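PDB 1O1Y: glutamine amidotransferase domain-containing protein from Thermotoga maritima, which probably hydrolyses glutamine to release ammonia for transfer to an acceptor, as class I glutamine amidotransferases do, with the acceptor not established. Local coordinates for residues Glu24-Met29 and Leu60-Gly65; Phe127-Ser132 and Val163-Lys168; Arg145-His150 and Gln183-Val188; Gly151-Leu156 and Glu167-Gln172. All coordinates share one frame; numbering follows the deposited sequence. Where two conformers were deposited one is given.

Contact 1 (Glu24-Met29 and Leu60-Gly65); sequences EDLGMM and LVVLLG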
# COMPACT_ATOMS: atom_id res chain seq x y z
N GLU A 24 1.41 11.16 0.55
CA GLU A 24 1.15 9.75 0.69
C GLU A 24 2.34 9.01 0.08
O GLU A 24 2.26 8.33 -0.93
CB GLU A 24 -0.19 9.36 0.11
CG GLU A 24 -1.29 10.20 0.78
CD GLU A 24 -2.73 9.97 0.29
OE1 GLU A 24 -3.03 8.87 -0.20
OE2 GLU A 24 -3.56 10.90 0.45
N ASP A 25 3.43 9.10 0.82
CA ASP A 25 4.73 8.66 0.35
C ASP A 25 5.13 7.33 0.98
O ASP A 25 4.28 6.57 1.45
CB ASP A 25 5.72 9.78 0.57
CG ASP A 25 6.02 10.03 2.07
OD1 ASP A 25 5.48 9.34 2.97
OD2 ASP A 25 6.80 10.92 2.39
N LEU A 26 6.42 7.01 0.99
CA LEU A 26 6.85 5.72 1.51
C LEU A 26 6.68 5.56 3.01
O LEU A 26 6.79 4.46 3.54
CB LEU A 26 8.30 5.43 1.13
CG LEU A 26 8.53 5.00 -0.32
CD1 LEU A 26 10.02 5.18 -0.65
CD2 LEU A 26 8.06 3.61 -0.60
N GLY A 27 6.45 6.67 3.70
CA GLY A 27 6.30 6.61 5.15
C GLY A 27 7.55 5.99 5.78
O GLY A 27 8.70 6.31 5.41
N MSE A 28 7.32 5.06 6.71
CA MSE A 28 8.42 4.39 7.41
C MSE A 28 9.20 3.46 6.51
O MSE A 28 10.33 3.09 6.87
CB MSE A 28 7.89 3.57 8.60
CG MSE A 28 7.22 4.45 9.64
SE MSE A 28 6.95 3.46 11.35
CE MSE A 28 5.52 2.41 10.95
N MSE A 29 8.69 3.14 5.33
CA MSE A 29 9.51 2.39 4.36
C MSE A 29 10.73 3.18 3.96
O MSE A 29 11.79 2.58 3.75
CB MSE A 29 8.73 1.96 3.14
CG MSE A 29 7.73 0.90 3.39
SE MSE A 29 6.81 0.35 1.76
CE MSE A 29 5.38 1.65 1.84
N LEU A 60 12.05 -4.40 -6.29
CA LEU A 60 10.77 -4.27 -5.65
C LEU A 60 10.13 -3.02 -6.22
O LEU A 60 10.78 -2.00 -6.41
CB LEU A 60 10.93 -4.10 -4.14
CG LEU A 60 9.71 -3.73 -3.33
CD1 LEU A 60 8.67 -4.85 -3.32
CD2 LEU A 60 10.15 -3.35 -1.88
N VAL A 61 8.84 -3.11 -6.46
CA VAL A 61 8.04 -1.97 -6.84
C VAL A 61 6.97 -1.79 -5.81
O VAL A 61 6.22 -2.73 -5.50
CB VAL A 61 7.40 -2.16 -8.23
CG1 VAL A 61 6.49 -0.92 -8.57
CG2 VAL A 61 8.48 -2.36 -9.29
N VAL A 62 6.84 -0.58 -5.31
CA VAL A 62 5.76 -0.24 -4.38
C VAL A 62 4.82 0.76 -5.07
O VAL A 62 5.26 1.78 -5.55
CB VAL A 62 6.33 0.41 -3.12
CG1 VAL A 62 5.23 0.79 -2.12
CG2 VAL A 62 7.31 -0.51 -2.43
N LEU A 63 3.54 0.42 -5.11
CA LEU A 63 2.53 1.31 -5.65
C LEU A 63 1.67 1.85 -4.51
O LEU A 63 0.93 1.13 -3.88
CB LEU A 63 1.68 0.58 -6.66
CG LEU A 63 0.59 1.39 -7.38
CD1 LEU A 63 1.21 2.52 -8.17
CD2 LEU A 63 -0.25 0.53 -8.29
N LEU A 64 1.84 3.13 -4.24
CA LEU A 64 1.24 3.79 -3.09
C LEU A 64 -0.23 4.20 -3.32
O LEU A 64 -0.79 4.01 -4.41
CB LEU A 64 2.09 5.00 -2.69
CG LEU A 64 3.51 4.60 -2.24
CD1 LEU A 64 4.45 5.79 -2.32
CD2 LEU A 64 3.48 3.95 -0.87
N GLY A 65 -0.86 4.74 -2.27
CA GLY A 65 -2.28 5.04 -2.26
C GLY A 65 -2.61 6.34 -2.97
O GLY A 65 -1.76 7.01 -3.56
O HOH W 1 0.72 8.23 -3.28

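Contact 2 (Phe127-Ser132 and Val163-Lys168); sequences FVEKVS and VFTSEK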
# COMPACT_ATOMS: atom_id res chain seq x y z
N PHE A 127 -8.86 -2.96 13.39
CA PHE A 127 -8.32 -4.33 13.26
C PHE A 127 -8.49 -4.93 11.86
O PHE A 127 -9.53 -4.75 11.20
CB PHE A 127 -9.01 -5.26 14.26
CG PHE A 127 -8.57 -5.04 15.70
CD1 PHE A 127 -7.28 -5.21 16.07
CD2 PHE A 127 -9.49 -4.68 16.67
CE1 PHE A 127 -6.86 -5.04 17.40
CE2 PHE A 127 -9.06 -4.48 17.99
CZ PHE A 127 -7.75 -4.67 18.33
N VAL A 128 -7.50 -5.72 11.46
CA VAL A 128 -7.57 -6.67 10.37
C VAL A 128 -7.13 -7.98 10.96
O VAL A 128 -6.40 -8.05 11.96
CB VAL A 128 -6.67 -6.32 9.17
CG1 VAL A 128 -7.22 -5.06 8.48
CG2 VAL A 128 -5.22 -6.17 9.54
N GLU A 129 -7.61 -9.05 10.37
CA GLU A 129 -7.30 -10.39 10.82
C GLU A 129 -6.62 -11.19 9.67
O GLU A 129 -6.97 -11.09 8.47
CB GLU A 129 -8.59 -11.09 11.29
CG GLU A 129 -9.34 -10.36 12.42
CD GLU A 129 -10.23 -9.22 11.98
OE1 GLU A 129 -10.85 -9.31 10.90
OE2 GLU A 129 -10.28 -8.18 12.73
N LYS A 130 -5.61 -11.94 10.05
CA LYS A 130 -4.79 -12.72 9.13
C LYS A 130 -5.34 -14.11 8.92
O LYS A 130 -5.49 -14.86 9.85
CB LYS A 130 -3.33 -12.73 9.59
CG LYS A 130 -2.34 -13.29 8.51
CD LYS A 130 -0.88 -13.40 8.98
CE LYS A 130 -0.57 -14.64 9.74
NZ LYS A 130 0.90 -14.82 9.98
N VAL A 131 -5.66 -14.42 7.66
CA VAL A 131 -6.40 -15.60 7.32
C VAL A 131 -5.60 -16.53 6.39
O VAL A 131 -6.14 -17.39 5.73
CB VAL A 131 -7.77 -15.22 6.70
CG1 VAL A 131 -8.59 -14.46 7.70
CG2 VAL A 131 -7.65 -14.39 5.44
N SER A 132 -4.28 -16.39 6.41
CA SER A 132 -3.40 -17.23 5.60
C SER A 132 -2.05 -17.42 6.29
O SER A 132 -1.56 -16.50 6.93
CB SER A 132 -3.12 -16.52 4.27
OG SER A 132 -2.18 -17.22 3.48
N VAL A 163 -5.15 -12.89 2.32
CA VAL A 163 -4.28 -12.93 3.48
C VAL A 163 -4.86 -12.16 4.66
O VAL A 163 -4.58 -12.53 5.82
CB VAL A 163 -2.85 -12.46 3.13
CG1 VAL A 163 -1.91 -12.49 4.35
CG2 VAL A 163 -2.27 -13.41 2.09
N PHE A 164 -5.57 -11.08 4.40
CA PHE A 164 -6.23 -10.33 5.44
C PHE A 164 -7.70 -10.08 5.17
O PHE A 164 -8.11 -9.77 4.04
CB PHE A 164 -5.55 -8.98 5.69
CG PHE A 164 -4.12 -9.09 6.17
CD1 PHE A 164 -3.82 -9.28 7.53
CD2 PHE A 164 -3.08 -9.07 5.26
CE1 PHE A 164 -2.51 -9.41 7.97
CE2 PHE A 164 -1.79 -9.21 5.71
CZ PHE A 164 -1.50 -9.39 7.07
N THR A 165 -8.47 -10.11 6.25
CA THR A 165 -9.87 -9.73 6.25
C THR A 165 -10.17 -8.74 7.37
O THR A 165 -9.30 -8.35 8.11
CB THR A 165 -10.72 -11.02 6.34
OG1 THR A 165 -12.09 -10.74 6.01
CG2 THR A 165 -10.74 -11.57 7.74
N SER A 166 -11.44 -8.35 7.48
CA SER A 166 -11.87 -7.48 8.55
C SER A 166 -13.36 -7.61 8.77
O SER A 166 -14.09 -8.19 7.96
CB SER A 166 -11.55 -6.02 8.26
OG SER A 166 -12.27 -5.52 7.13
N GLU A 167 -13.82 -7.03 9.86
CA GLU A 167 -15.24 -6.97 10.10
C GLU A 167 -16.01 -6.17 9.04
O GLU A 167 -17.06 -6.61 8.58
CB GLU A 167 -15.52 -6.46 11.51
CG GLU A 167 -16.91 -6.79 11.96
CD GLU A 167 -17.05 -6.66 13.45
OE1 GLU A 167 -17.31 -5.52 13.88
OE2 GLU A 167 -16.86 -7.68 14.16
N LYS A 168 -15.51 -5.00 8.63
CA LYS A 168 -16.23 -4.22 7.63
C LYS A 168 -16.06 -4.68 6.18
O LYS A 168 -17.02 -4.56 5.37
CB LYS A 168 -15.86 -2.73 7.74
CG LYS A 168 -16.43 -2.06 8.98
CD LYS A 168 -15.77 -0.72 9.30
CE LYS A 168 -16.45 0.46 8.68
NZ LYS A 168 -17.82 0.75 9.24

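Contact 3 (Arg145-His150 and Gln183-Val188); sequences RVFQWH and QFHIEV. With SO4 (sulfate ion), chain H; SO4 (sulfate ion), chain E.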
# COMPACT_ATOMS: atom_id res chain seq x y z
N ARG A 145 -3.82 -4.18 14.68
CA ARG A 145 -4.34 -2.83 14.51
C ARG A 145 -3.54 -2.09 13.46
O ARG A 145 -2.32 -2.02 13.53
CB ARG A 145 -4.28 -2.10 15.83
CG ARG A 145 -5.08 -0.85 15.83
CD ARG A 145 -5.10 -0.13 17.19
NE ARG A 145 -5.93 -0.82 18.17
CZ ARG A 145 -5.49 -1.53 19.20
NH1 ARG A 145 -4.18 -1.69 19.45
NH2 ARG A 145 -6.37 -2.08 20.04
N VAL A 146 -4.25 -1.59 12.45
CA VAL A 146 -3.64 -0.93 11.32
C VAL A 146 -4.37 0.37 10.96
O VAL A 146 -5.51 0.65 11.44
CB VAL A 146 -3.62 -1.85 10.07
CG1 VAL A 146 -2.89 -3.12 10.36
CG2 VAL A 146 -5.03 -2.09 9.55
N PHE A 147 -3.72 1.19 10.16
CA PHE A 147 -4.30 2.49 9.79
C PHE A 147 -4.98 2.43 8.40
O PHE A 147 -4.44 1.91 7.43
CB PHE A 147 -3.23 3.55 9.79
CG PHE A 147 -3.73 4.92 9.46
CD1 PHE A 147 -4.63 5.57 10.28
CD2 PHE A 147 -3.24 5.59 8.33
CE1 PHE A 147 -5.06 6.88 9.96
CE2 PHE A 147 -3.65 6.86 8.02
CZ PHE A 147 -4.58 7.50 8.83
N GLN A 148 -6.20 2.93 8.35
CA GLN A 148 -7.05 2.86 7.16
C GLN A 148 -7.42 4.25 6.73
O GLN A 148 -7.70 5.14 7.56
CB GLN A 148 -8.36 2.13 7.46
CG GLN A 148 -8.17 0.66 7.85
CD GLN A 148 -7.96 -0.25 6.67
OE1 GLN A 148 -7.63 0.20 5.56
NE2 GLN A 148 -8.15 -1.56 6.89
N TRP A 149 -7.48 4.44 5.43
CA TRP A 149 -8.03 5.65 4.88
C TRP A 149 -8.62 5.36 3.50
O TRP A 149 -8.04 5.70 2.48
CB TRP A 149 -6.98 6.75 4.79
CG TRP A 149 -7.61 8.15 4.72
CD1 TRP A 149 -8.62 8.55 3.90
CD2 TRP A 149 -7.28 9.28 5.53
NE1 TRP A 149 -8.94 9.86 4.17
CE2 TRP A 149 -8.11 10.34 5.14
CE3 TRP A 149 -6.36 9.51 6.55
CZ2 TRP A 149 -8.04 11.60 5.74
CZ3 TRP A 149 -6.28 10.76 7.12
CH2 TRP A 149 -7.11 11.78 6.72
N HIS A 150 -9.79 4.73 3.47
CA HIS A 150 -10.35 4.28 2.19
C HIS A 150 -11.86 4.19 2.26
O HIS A 150 -12.43 3.87 3.30
CB HIS A 150 -9.74 2.93 1.76
CG HIS A 150 -10.30 1.74 2.48
ND1 HIS A 150 -11.29 0.94 1.94
CD2 HIS A 150 -10.03 1.24 3.71
CE1 HIS A 150 -11.62 0.00 2.82
NE2 HIS A 150 -10.88 0.18 3.91
N GLN A 183 -4.93 -3.26 1.54
CA GLN A 183 -5.82 -2.12 1.55
C GLN A 183 -5.34 -1.04 2.55
O GLN A 183 -5.53 0.18 2.36
CB GLN A 183 -7.23 -2.58 1.87
CG GLN A 183 -8.24 -1.47 1.98
CD GLN A 183 -8.51 -0.84 0.63
OE1 GLN A 183 -9.24 -1.42 -0.17
NE2 GLN A 183 -7.92 0.34 0.38
N PHE A 184 -4.73 -1.53 3.64
CA PHE A 184 -4.39 -0.74 4.81
C PHE A 184 -2.91 -0.28 4.85
O PHE A 184 -2.05 -0.74 4.05
CB PHE A 184 -4.71 -1.56 6.07
CG PHE A 184 -4.06 -2.91 6.09
CD1 PHE A 184 -4.75 -4.05 5.63
CD2 PHE A 184 -2.79 -3.07 6.64
CE1 PHE A 184 -4.13 -5.29 5.64
CE2 PHE A 184 -2.20 -4.29 6.66
CZ PHE A 184 -2.86 -5.42 6.18
N HIS A 185 -2.61 0.54 5.85
CA HIS A 185 -1.30 1.14 6.02
C HIS A 185 -0.63 0.62 7.28
O HIS A 185 -1.17 0.75 8.39
CB HIS A 185 -1.47 2.65 6.14
CG HIS A 185 -2.06 3.26 4.92
ND1 HIS A 185 -1.29 3.68 3.85
CD2 HIS A 185 -3.34 3.51 4.58
CE1 HIS A 185 -2.08 4.19 2.92
NE2 HIS A 185 -3.33 4.10 3.33
N ILE A 186 0.57 0.05 7.11
CA ILE A 186 1.46 -0.24 8.21
C ILE A 186 2.72 0.61 8.13
O ILE A 186 3.63 0.46 8.97
CB ILE A 186 1.83 -1.75 8.27
CG1 ILE A 186 2.64 -2.19 7.06
CG2 ILE A 186 0.59 -2.61 8.42
CD1 ILE A 186 3.09 -3.69 7.10
N GLU A 187 2.75 1.54 7.17
CA GLU A 187 3.90 2.46 6.98
C GLU A 187 3.73 3.83 7.59
O GLU A 187 4.63 4.67 7.49
CB GLU A 187 4.28 2.59 5.51
CG GLU A 187 3.44 3.55 4.68
CD GLU A 187 2.03 3.05 4.30
OE1 GLU A 187 1.61 1.89 4.61
OE2 GLU A 187 1.32 3.85 3.62
N VAL A 188 2.56 4.09 8.17
CA VAL A 188 2.28 5.40 8.76
C VAL A 188 2.53 5.33 10.27
O VAL A 188 1.72 4.83 11.05
CB VAL A 188 0.84 5.89 8.42
CG1 VAL A 188 0.58 7.30 9.04
CG2 VAL A 188 0.61 5.93 6.91
S SO4 H . -2.35 -3.96 23.01
O1 SO4 H . -1.82 -3.55 24.31
O2 SO4 H . -1.38 -4.80 22.32
O3 SO4 H . -2.64 -2.86 22.07
O4 SO4 H . -3.50 -4.80 23.26
S SO4 E . -8.06 -5.03 22.46
O1 SO4 E . -8.18 -5.09 23.90
O2 SO4 E . -7.09 -5.99 22.02
O3 SO4 E . -7.69 -3.70 22.00
O4 SO4 E . -9.38 -5.22 21.90
O HOH W 2 -6.73 2.27 3.77

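Contact 4 (Gly151-Leu156 and Glu167-Gln172); sequences GDTFDL and EKYENQ. With SO4 (sulfate ion), chain C.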
# COMPACT_ATOMS: atom_id res chain seq x y z
N GLY A 151 -12.47 4.42 1.11
CA GLY A 151 -13.88 4.24 0.90
C GLY A 151 -14.19 3.14 -0.09
O GLY A 151 -15.32 2.68 -0.12
N ASP A 152 -13.23 2.75 -0.91
CA ASP A 152 -13.45 1.70 -1.91
C ASP A 152 -12.90 0.39 -1.40
O ASP A 152 -12.02 0.34 -0.51
CB ASP A 152 -12.78 2.03 -3.24
CG ASP A 152 -13.56 3.05 -4.08
OD1 ASP A 152 -14.66 3.54 -3.67
OD2 ASP A 152 -13.08 3.43 -5.19
N THR A 153 -13.41 -0.67 -1.98
CA THR A 153 -12.89 -2.03 -1.78
C THR A 153 -12.90 -2.82 -3.09
O THR A 153 -13.07 -2.27 -4.15
CB THR A 153 -13.72 -2.72 -0.62
OG1 THR A 153 -13.09 -3.95 -0.20
CG2 THR A 153 -15.09 -3.07 -1.05
N PHE A 154 -12.66 -4.12 -3.02
CA PHE A 154 -12.53 -4.94 -4.20
C PHE A 154 -12.94 -6.37 -3.91
O PHE A 154 -12.97 -6.81 -2.76
CB PHE A 154 -11.09 -4.90 -4.75
CG PHE A 154 -10.03 -5.17 -3.70
CD1 PHE A 154 -9.45 -4.12 -2.99
CD2 PHE A 154 -9.64 -6.47 -3.40
CE1 PHE A 154 -8.52 -4.40 -1.98
CE2 PHE A 154 -8.70 -6.74 -2.41
CZ PHE A 154 -8.15 -5.71 -1.70
N ASP A 155 -13.25 -7.09 -4.98
CA ASP A 155 -13.39 -8.55 -4.96
C ASP A 155 -12.00 -9.19 -4.94
O ASP A 155 -11.03 -8.62 -5.42
CB ASP A 155 -14.10 -9.02 -6.19
CG ASP A 155 -15.58 -8.72 -6.17
OD1 ASP A 155 -16.13 -8.51 -5.06
OD2 ASP A 155 -16.24 -8.70 -7.24
N LEU A 156 -11.91 -10.39 -4.39
CA LEU A 156 -10.65 -11.14 -4.41
C LEU A 156 -10.42 -11.72 -5.80
O LEU A 156 -11.25 -12.42 -6.32
CB LEU A 156 -10.73 -12.28 -3.39
CG LEU A 156 -9.51 -13.19 -3.21
CD1 LEU A 156 -8.41 -12.41 -2.58
CD2 LEU A 156 -9.87 -14.37 -2.37
N GLU A 167 -13.82 -7.03 9.86
CA GLU A 167 -15.24 -6.97 10.10
C GLU A 167 -16.01 -6.17 9.04
O GLU A 167 -17.06 -6.61 8.58
CB GLU A 167 -15.52 -6.46 11.51
CG GLU A 167 -16.91 -6.79 11.96
CD GLU A 167 -17.05 -6.66 13.45
OE1 GLU A 167 -17.31 -5.52 13.88
OE2 GLU A 167 -16.86 -7.68 14.16
N LYS A 168 -15.51 -5.00 8.63
CA LYS A 168 -16.23 -4.22 7.63
C LYS A 168 -16.06 -4.68 6.18
O LYS A 168 -17.02 -4.56 5.37
CB LYS A 168 -15.86 -2.73 7.74
CG LYS A 168 -16.43 -2.06 8.98
CD LYS A 168 -15.77 -0.72 9.30
CE LYS A 168 -16.45 0.46 8.68
NZ LYS A 168 -17.82 0.75 9.24
N TYR A 169 -14.88 -5.19 5.85
CA TYR A 169 -14.48 -5.52 4.47
C TYR A 169 -13.82 -6.89 4.45
O TYR A 169 -12.79 -7.15 5.11
CB TYR A 169 -13.59 -4.39 3.83
CG TYR A 169 -14.43 -3.18 3.68
CD1 TYR A 169 -15.46 -3.18 2.75
CD2 TYR A 169 -14.32 -2.11 4.54
CE1 TYR A 169 -16.35 -2.13 2.67
CE2 TYR A 169 -15.22 -1.01 4.45
CZ TYR A 169 -16.23 -1.05 3.48
OH TYR A 169 -17.17 -0.07 3.29
N GLU A 170 -14.43 -7.78 3.68
CA GLU A 170 -13.93 -9.14 3.58
C GLU A 170 -12.50 -9.16 3.02
O GLU A 170 -11.67 -10.00 3.40
CB GLU A 170 -14.83 -9.97 2.66
CG GLU A 170 -14.42 -11.43 2.60
CD GLU A 170 -15.45 -12.32 1.93
OE1 GLU A 170 -16.05 -11.87 0.94
OE2 GLU A 170 -15.65 -13.47 2.38
N ASN A 171 -12.22 -8.26 2.08
CA ASN A 171 -10.92 -8.27 1.38
C ASN A 171 -10.02 -7.11 1.78
O ASN A 171 -10.19 -6.00 1.32
CB ASN A 171 -11.16 -8.33 -0.13
CG ASN A 171 -12.00 -9.51 -0.53
OD1 ASN A 171 -11.72 -10.65 -0.12
ND2 ASN A 171 -13.02 -9.27 -1.37
N GLN A 172 -9.11 -7.40 2.69
CA GLN A 172 -8.17 -6.38 3.19
C GLN A 172 -6.78 -6.56 2.62
O GLN A 172 -5.99 -5.62 2.64
CB GLN A 172 -8.15 -6.40 4.71
CG GLN A 172 -9.42 -5.73 5.30
CD GLN A 172 -9.43 -4.22 5.27
OE1 GLN A 172 -8.45 -3.60 4.81
NE2 GLN A 172 -10.54 -3.60 5.76
S SO4 C . -10.88 5.58 -1.81
O1 SO4 C . -11.38 6.50 -0.82
O2 SO4 C . -10.71 4.18 -1.35
O3 SO4 C . -9.53 6.06 -2.13
O4 SO4 C . -11.67 5.59 -3.05
O HOH W 3 -14.05 -6.40 0.72
O HOH W 4 -10.84 -3.28 1.02
O HOH W 5 -14.26 -11.64 -2.93

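Contact 1 (Glu24-Met29 and Leu60-Gly65)
L64 sets CG anti to its carbonyl carbon (chi1 -63°), and M29, a selenomethionine, has a chain that bends at the selenium (chi3 -89°). The bend brings M29 CE to both L64 and V62. The contact belongs to the flavodoxin-like fold of class I glutamine amidotransferases. L60-G65 holds parallel strand 60-63 and the loop that follows it. E24-M29 is a loop running into the first turn of helix 28-35.

M29 meets V62 tip to tip, with M29 CE 4.1 Å from V62 CG1. M29 and L64 run antiparallel alongside each other, and M29 CE lies 4.0 Å from L64 CD2. L26 CD2 adds a more distant apolar contact on V62 CG1.

L64 also packs on the loop backbone. Its CD1 is 3.6 Å from E24 O, and L64 CD2 is 3.6 Å from D25 O. No direct hydrogen bond joins the two segments, so the join is mainly apolar. The loop is braced internally by an Asx turn, in which D25 OD1 accepts from G27 N at 2.9 Å. Outside the contact, L26 N bonds to Y42 OH. G65 O is also hydrogen-bonded to H20 ND1. At the polar end, one water lies between the two backbones, 2.8 Å from E24 O and 2.8 Å from G65 O.

Contact 2 (Phe127-Ser132 and Val163-Lys168)
E129 O accepts T165 N at 2.9 Å, and F164 CA also points a hydrogen at it, with F164 CA 3.2 Å from E129 O. The T165 N-H is nearly straight and lies in the carbonyl plane. In return, E129 N donates to T165 O, also at 2.9 Å. V131 N donates to V163 O from above the carbonyl plane. Strands 125-130 and 161-165 are thus antiparallel neighbours in the central sheet. E129 and T165 form a hydrogen-bonded pair, and K130 and F164 a non-hydrogen-bonded pair. V163 and F164 both face G173 on the next strand, which makes a classic beta bulge.

On one face, the F164 ring lies against V128 and K130. F164 CD1 is 4.0 Å from V128 CG2, and F164 CE1 is 3.8 Å from K130 CB. Both neighbours run obliquely to the ring. The rings of F137 and F184 meet F164 edge-to-face. K130 CB and CG lie on the ring, and its NZ goes on to F137 O and F140 O.

On the other face, V131 and T165 cross at about a right angle, with V131 CG1 3.6 Å from T165 CG2. T165 OG1 bonds to E170 O. The E129 chain bends at chi2 (81°), which brings OE1 within 3.1 Å of S166 CA.

The backbone bonds thus set the register. The F164 face is aromatic and apolar. The E129 and T165 face is more polar, and there E129 OE1 lies near T165 O, a second acceptor, which is probably unfavourable.

Contact 3 (Arg145-His150 and Gln183-Val188)
The Q183 side chain lies flat on the H150 ring, its amide plane 10° from the ring plane. Q183 CG sits over the ring centre, 3.6 Å from the centroid, in a CH-pi contact. Q183 OE1 bonds to Q104 NE2. The contact joins strand 143-150 of the central sheet to the loop after strand 179-182, which carries the H-x-E sequence of class I glutamine amidotransferases.

F147 and H185 form a single antiparallel bridge, with H185 N donating to F147 O at 2.8 Å and F147 N to H185 O. H185 ND1 donates to E187 OE2 at 2.6 Å, on the syn side of the carboxylate, tilted 26° from its plane and nearly in the H185 ring plane. H185 NE2 bonds to the cysteinesulfonic acid at position 100. This is consistent with the Cys-His-Glu triad of this family.

F184 sets CG between its backbone N and carbonyl carbon (chi1 55°). V146 lies obliquely along F184 CB and the CD2 side of the ring. Q148 OE1 comes within 3.4 Å of F184 CB, the amide almost perpendicular to the ring, and Q148 NE2 bonds to Q172 OE1. One water accepts from W149 N at 2.8 Å, near Q148 OE1 and Q183 O.

Contact 4 (Gly151-Leu156 and Glu167-Gln172)
N171 and F154 make the tight part of this contact, direct and close. N171 ND2 donates to F154 O at 2.8 Å, on a lone pair in the carbonyl plane. The join lies in the glutaminase domain, between strand 152-154, half of a small two-stranded antiparallel sheet, and the loop linking strands 161-165 and 173-176. The N171 amide and the F154 ring are only 16° apart in plane. N171 CB touches the ring at F154 CE2, 3.7 Å away. N171 CG is anti to its carbonyl carbon (chi1 -57°), which directs the amide toward the F154 carbonyl. N171 OD1 is bonded to R162 NE.

T153 and Y169 meet obliquely, with T153 CG2 3.8 Å from Y169 CD1. Y169 OH bonds to G120 O.

The polar links of T153 and L156 are looser and run through water. T153 OG1 accepts from one water, which accepts from N171 N. T153 OG1 donates to a second water at 2.6 Å, and that water donates to N171 O. At the start of the strand, a sulfate, probably from the crystallisation liquor, takes bonds from G151 N and D152 N. At the L156 end, a third water accepts from L156 N at 3.0 Å and from N171 ND2 at 3.1 Å.

In the fold
Contact 1 comes first along the chain and closes before the others open. Contacts 2 and 3 alternate their segments, and contact 4 is nested inside the loop closed by contact 3. Contacts 1, 2 and 3 all reach the large mixed sheet: contact 1 on its parallel part, contacts 2 and 3 on its antiparallel part. The centres of contacts 1 and 2 lie about 21 Å apart. Contacts 2 and 4 are closer, about 10 Å, and share E167 and K168. Contact 3 touches all three others. M28 N of contact 1 probably bonds E187 O, V128 of contact 2 packs on V146, and Q172 O of contact 4 probably bonds Q183 N. The probable catalytic loop is thus tied to the start of helix 28-35 and to the antiparallel part of the sheet.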